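Local coordinates for antifungal protein GAFP-1 (PDB 1XD5) that probably binds mannose as a monomeric monocot mannose-binding lectin from an orchid and acts as an antifungal protein, at residues G19-F23 / L33-N37; K48-V53 / Y65-I71. All blocks are in the same frame, centred on the assembly; numbering follows the deposited sequence.

Contact 1 (G19-F23 / L33-N37)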
loop_
_atom_site.group_PDB
_atom_site.type_symbol
_atom_site.label_atom_id
_atom_site.label_comp_id
_atom_site.label_asym_id
_atom_site.label_seq_id
_atom_site.Cartn_x
_atom_site.Cartn_y
_atom_site.Cartn_z
ATOM N N GLY A 19 3.854 -9.293 11.869
ATOM C CA GLY A 19 3.380 -10.560 12.383
ATOM C C GLY A 19 2.788 -11.389 11.266
ATOM O O GLY A 19 3.458 -11.647 10.273
ATOM N N GLY A 20 1.526 -11.785 11.423
ATOM C CA GLY A 20 0.828 -12.580 10.424
ATOM C C GLY A 20 0.165 -11.763 9.325
ATOM O O GLY A 20 -0.538 -12.318 8.479
ATOM N N TYR A 21 0.365 -10.441 9.348
ATOM C CA TYR A 21 -0.208 -9.570 8.324
ATOM C C TYR A 21 0.787 -9.286 7.219
ATOM O O TYR A 21 1.960 -8.986 7.469
ATOM C CB TYR A 21 -0.711 -8.245 8.922
ATOM C CG TYR A 21 -1.643 -8.396 10.106
ATOM C CD1 TYR A 21 -1.573 -7.513 11.179
ATOM C CD2 TYR A 21 -2.599 -9.418 10.149
ATOM C CE1 TYR A 21 -2.424 -7.641 12.267
ATOM C CE2 TYR A 21 -3.451 -9.560 11.236
ATOM C CZ TYR A 21 -3.358 -8.664 12.287
ATOM O OH TYR A 21 -4.195 -8.794 13.361
ATOM N N LEU A 22 0.296 -9.369 5.985
ATOM C CA LEU A 22 1.132 -9.197 4.816
ATOM C C LEU A 22 0.401 -8.317 3.826
ATOM O O LEU A 22 -0.703 -8.652 3.403
ATOM C CB LEU A 22 1.423 -10.562 4.181
ATOM C CG LEU A 22 2.362 -10.606 2.971
ATOM C CD1 LEU A 22 3.799 -10.359 3.410
ATOM C CD2 LEU A 22 2.243 -11.957 2.293
ATOM N N PHE A 23 1.026 -7.204 3.453
ATOM C CA PHE A 23 0.459 -6.287 2.468
ATOM C C PHE A 23 1.408 -6.298 1.293
ATOM O O PHE A 23 2.526 -5.776 1.382
ATOM C CB PHE A 23 0.360 -4.879 3.055
ATOM C CG PHE A 23 -0.469 -3.923 2.232
ATOM C CD1 PHE A 23 -1.813 -4.160 2.003
ATOM C CD2 PHE A 23 0.097 -2.757 1.729
ATOM C CE1 PHE A 23 -2.585 -3.264 1.276
ATOM C CE2 PHE A 23 -0.670 -1.865 0.984
ATOM C CZ PHE A 23 -2.007 -2.118 0.769
ATOM N N LEU A 33 -4.023 -7.418 1.045
ATOM C CA LEU A 33 -3.753 -7.624 2.458
ATOM C C LEU A 33 -4.138 -9.051 2.866
ATOM O O LEU A 33 -5.302 -9.453 2.735
ATOM C CB LEU A 33 -4.513 -6.592 3.305
ATOM C CG LEU A 33 -4.284 -6.641 4.820
ATOM C CD1 LEU A 33 -2.821 -6.455 5.205
ATOM C CD2 LEU A 33 -5.133 -5.615 5.506
ATOM N N TYR A 34 -3.158 -9.817 3.345
ATOM C CA TYR A 34 -3.430 -11.143 3.887
ATOM C C TYR A 34 -3.371 -11.149 5.399
ATOM O O TYR A 34 -2.462 -10.582 5.996
ATOM C CB TYR A 34 -2.435 -12.171 3.360
ATOM C CG TYR A 34 -2.562 -12.414 1.889
ATOM C CD1 TYR A 34 -3.495 -13.319 1.399
ATOM C CD2 TYR A 34 -1.748 -11.733 0.978
ATOM C CE1 TYR A 34 -3.622 -13.546 0.037
ATOM C CE2 TYR A 34 -1.862 -11.966 -0.386
ATOM C CZ TYR A 34 -2.809 -12.871 -0.846
ATOM O OH TYR A 34 -2.948 -13.119 -2.195
ATOM N N ASP A 35 -4.336 -11.825 6.003
ATOM C CA ASP A 35 -4.363 -12.025 7.437
ATOM C C ASP A 35 -4.108 -13.517 7.653
ATOM O O ASP A 35 -5.002 -14.350 7.444
ATOM C CB ASP A 35 -5.725 -11.598 7.988
ATOM C CG ASP A 35 -5.844 -11.786 9.495
ATOM O OD1 ASP A 35 -5.041 -12.526 10.101
ATOM O OD2 ASP A 35 -6.724 -11.226 10.149
ATOM N N ASN A 36 -2.880 -13.852 8.027
ATOM C CA ASN A 36 -2.473 -15.251 8.129
ATOM C C ASN A 36 -2.909 -16.075 6.917
ATOM O O ASN A 36 -3.635 -17.067 7.051
ATOM C CB ASN A 36 -2.957 -15.842 9.459
ATOM C CG ASN A 36 -2.323 -15.143 10.643
ATOM O OD1 ASN A 36 -2.815 -14.118 11.118
ATOM N ND2 ASN A 36 -1.191 -15.653 11.081
ATOM N N ASN A 37 -2.480 -15.609 5.737
ATOM C CA ASN A 37 -2.724 -16.240 4.436
ATOM C C ASN A 37 -4.141 -16.116 3.863
ATOM O O ASN A 37 -4.421 -16.635 2.786
ATOM C CB ASN A 37 -2.264 -17.708 4.428
ATOM C CG ASN A 37 -0.810 -17.862 4.839
ATOM O OD1 ASN A 37 -0.457 -17.714 6.014
ATOM N ND2 ASN A 37 0.040 -18.150 3.879
HETATM O O HOH W 1 -0.408 -13.599 5.722
HETATM O O HOH W 2 -6.431 -10.500 12.775
#

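Contact 2 (K48-V53 / Y65-I71)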
loop_
_atom_site.group_PDB
_atom_site.type_symbol
_atom_site.label_atom_id
_atom_site.label_comp_id
_atom_site.label_asym_id
_atom_site.label_seq_id
_atom_site.Cartn_x
_atom_site.Cartn_y
_atom_site.Cartn_z
ATOM N N LYS A 48 -4.544 -6.851 -14.647
ATOM C CA LYS A 48 -4.500 -5.576 -15.391
ATOM C C LYS A 48 -3.186 -5.423 -16.144
ATOM O O LYS A 48 -3.115 -4.758 -17.182
ATOM C CB LYS A 48 -4.697 -4.381 -14.457
ATOM C CG LYS A 48 -6.067 -4.297 -13.817
ATOM C CD LYS A 48 -7.157 -4.018 -14.828
ATOM C CE LYS A 48 -8.450 -3.638 -14.115
ATOM N NZ LYS A 48 -9.533 -3.338 -15.084
ATOM N N ALA A 49 -2.150 -6.044 -15.595
ATOM C CA ALA A 49 -0.816 -6.061 -16.169
ATOM C C ALA A 49 -0.025 -7.031 -15.298
ATOM O O ALA A 49 -0.605 -7.700 -14.440
ATOM C CB ALA A 49 -0.201 -4.664 -16.132
ATOM N N SER A 50 1.286 -7.101 -15.502
ATOM C CA SER A 50 2.144 -7.908 -14.647
ATOM C C SER A 50 3.413 -7.127 -14.285
ATOM O O SER A 50 3.692 -6.071 -14.858
ATOM C CB SER A 50 2.484 -9.245 -15.314
ATOM O OG SER A 50 3.312 -9.039 -16.439
ATOM N N GLY A 51 4.160 -7.637 -13.310
ATOM C CA GLY A 51 5.403 -7.006 -12.911
ATOM C C GLY A 51 5.175 -5.637 -12.303
ATOM O O GLY A 51 5.957 -4.718 -12.539
ATOM N N CYS A 52 4.107 -5.507 -11.518
ATOM C CA CYS A 52 3.754 -4.224 -10.919
ATOM C C CYS A 52 4.621 -3.848 -9.742
ATOM O O CYS A 52 5.182 -4.702 -9.070
ATOM C CB CYS A 52 2.294 -4.197 -10.478
ATOM S SG CYS A 52 1.206 -3.893 -11.873
ATOM N N VAL A 53 4.698 -2.548 -9.499
ATOM C CA VAL A 53 5.384 -2.007 -8.335
ATOM C C VAL A 53 4.415 -1.079 -7.603
ATOM O O VAL A 53 3.420 -0.630 -8.179
ATOM C CB VAL A 53 6.700 -1.292 -8.743
ATOM C CG1 VAL A 53 7.613 -2.259 -9.504
ATOM C CG2 VAL A 53 6.421 -0.059 -9.593
ATOM N N TYR A 65 2.097 0.870 -10.386
ATOM C CA TYR A 65 2.592 1.039 -11.754
ATOM C C TYR A 65 3.055 -0.285 -12.319
ATOM O O TYR A 65 3.554 -1.132 -11.585
ATOM C CB TYR A 65 3.792 1.997 -11.803
ATOM C CG TYR A 65 3.460 3.447 -11.575
ATOM C CD1 TYR A 65 3.061 4.273 -12.627
ATOM C CD2 TYR A 65 3.562 3.999 -10.304
ATOM C CE1 TYR A 65 2.758 5.621 -12.403
ATOM C CE2 TYR A 65 3.274 5.329 -10.074
ATOM C CZ TYR A 65 2.862 6.133 -11.114
ATOM O OH TYR A 65 2.579 7.456 -10.839
ATOM N N SER A 66 2.902 -0.452 -13.629
ATOM C CA SER A 66 3.577 -1.531 -14.345
ATOM C C SER A 66 4.456 -0.816 -15.353
ATOM O O SER A 66 3.958 -0.232 -16.314
ATOM C CB SER A 66 2.581 -2.459 -15.040
ATOM O OG SER A 66 3.261 -3.465 -15.788
ATOM N N GLY A 67 5.763 -0.811 -15.106
ATOM C CA GLY A 67 6.654 0.054 -15.865
ATOM C C GLY A 67 6.194 1.489 -15.702
ATOM O O GLY A 67 6.049 1.969 -14.575
ATOM N N SER A 68 5.922 2.167 -16.816
ATOM C CA SER A 68 5.473 3.563 -16.771
ATOM C C SER A 68 3.943 3.730 -16.720
ATOM O O SER A 68 3.441 4.839 -16.526
ATOM C CB SER A 68 6.048 4.351 -17.958
ATOM O OG SER A 68 5.531 3.853 -19.186
ATOM N N ARG A 69 3.208 2.637 -16.884
ATOM C CA ARG A 69 1.741 2.693 -16.910
ATOM C C ARG A 69 1.148 2.675 -15.503
ATOM O O ARG A 69 1.473 1.793 -14.715
ATOM C CB ARG A 69 1.184 1.513 -17.703
ATOM C CG ARG A 69 1.633 1.461 -19.169
ATOM C CD ARG A 69 2.609 0.334 -19.481
ATOM N NE ARG A 69 2.052 -0.981 -19.175
ATOM C CZ ARG A 69 2.740 -2.117 -19.191
ATOM N NH1 ARG A 69 4.033 -2.118 -19.501
ATOM N NH2 ARG A 69 2.136 -3.260 -18.891
ATOM N N ALA A 70 0.277 3.642 -15.209
ATOM C CA ALA A 70 -0.488 3.677 -13.966
ATOM C C ALA A 70 -1.617 2.660 -14.021
ATOM O O ALA A 70 -2.302 2.547 -15.039
ATOM C CB ALA A 70 -1.054 5.077 -13.722
ATOM N N ILE A 71 -1.817 1.932 -12.927
ATOM C CA ILE A 71 -2.826 0.872 -12.871
ATOM C C ILE A 71 -3.954 1.199 -11.890
ATOM O O ILE A 71 -5.122 0.893 -12.145
ATOM C CB ILE A 71 -2.181 -0.482 -12.465
ATOM C CG1 ILE A 71 -1.014 -0.875 -13.391
ATOM C CG2 ILE A 71 -3.247 -1.584 -12.359
ATOM C CD1 ILE A 71 -1.359 -1.016 -14.884
HETATM O O HOH W 3 1.981 -6.025 -18.582
HETATM O O HOH W 4 7.007 -2.101 -12.911
#

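Contact 1 (G19-F23 / L33-N37)
L22 and Y34 form the hydrogen-bonded pair of the antiparallel strands 21-23 and 33-35: Y34 N gives to L22 O at 2.7 Å, nearly straight (171°). L22 N returns a bond to Y34 O at 3.0 Å. Past the strand ends N36 N adds a bond to G20 O (2.8 Å); a water shared with N37 N gives that carbonyl a second donor. Weaker CA-H...O contacts lie between, from Y21 CA to Y34 O and from L33 CA to L22 O. On the face of Y21, D35, F23 and L33, D35 CG stands anti to the backbone N (chi1 180°), which sets the carboxylate alongside the Y21 ring. Y21 CE2, at the ring edge, is 3.6 Å from D35 OD1, the two planes perpendicular. A water joins Y21 OH to D35 OD2, which also forms a salt bridge with R91. F23 meets L33 at about a right angle; L33 CB lies at the edge of the F23 ring, 3.9 Å from F23 CD1. On the other face L22 CD2 touches Y34 CD2 (4.2 Å), and Y34 OH is hydrogen-bonded to Q26 OE1. The hairpin forms the middle of a four-strand sheet, between 15-18 and 38-42; F23 and L33 pack on L87 of strand 84-87 and V93 of strand 93-96.

Contact 2 (K48-V53 / Y65-I71)
A49 CB is the bump that fills the shallow hollow between S66, R69 and I71: it lies 3.7 Å from S66 OG and 4.0 Å from I71 CD1, with R69 NH2 on a further side. I71 in turn fits between two neighbours of the opposing segment. Its CG2, anti to the backbone N, reaches K48 CB at 3.8 Å, while CG1 comes 4.0 Å from C52 SG. The sulfur itself lies against S66 CB (3.7 Å) and is bonded to C29 SG, so that the disulfide ties this corner to the loop between strands 21-25 and 31-35.

S66 also supplies the polar grip. With its hydroxyl anti to the backbone N (chi1 177°), OG turns toward the incoming loop and donates to S50 O at 2.8 Å, tilted a little from the carbonyl plane. The R69 chain, bent at chi2 and chi3, folds back so that S66 O lies against one guanidinium face, offset toward its rim. A water weakly joins R69 NH2 to S50 N; another accepts from G67 N and donates to G51 O.

V53 and Y65 form a hydrogen-bonded antiparallel pair: V53 N gives to Y65 O at 2.8 Å and Y65 N returns a bond to V53 O. Beside it V53 CG2 touches Y65 CB (4.0 Å), while the Y65 ring leads off to a cation-pi contact with K55 and its OH to a hydrogen bond with Q57 OE1.

S66 to R69 make a type II' turn, closed by reciprocal S66 and R69 backbone bonds, with G67, at positive phi, in its second position. The tight hairpin of strands 62-66 and 69-73, flanked on the S66, R69 and I71 side by loop 48-51, belongs to one four-stranded antiparallel sheet of the beta-prism II fold of bulb-type (monocot mannose-binding) lectins.

Contacts 1 and 2 come in series along the chain, the first closing before the second opens, and their centres lie 23 Å apart, with nearest atoms about 10 Å from each other. Each pairs strands of a beta hairpin, 21-25 with 31-35 and 52-56 with 62-66, central in two different four-stranded antiparallel sheets; contact 2 also reaches on to the edge strand 69-73. A third sheet, holding 84-87 and 93-96, completes the bulb-type lectin domain. The two regions do not touch, but the C29-C52 disulfide connects the loop of the first hairpin with contact 2. Repeated sheets of one design thus form this all-beta monomer, whose family is known for binding mannose.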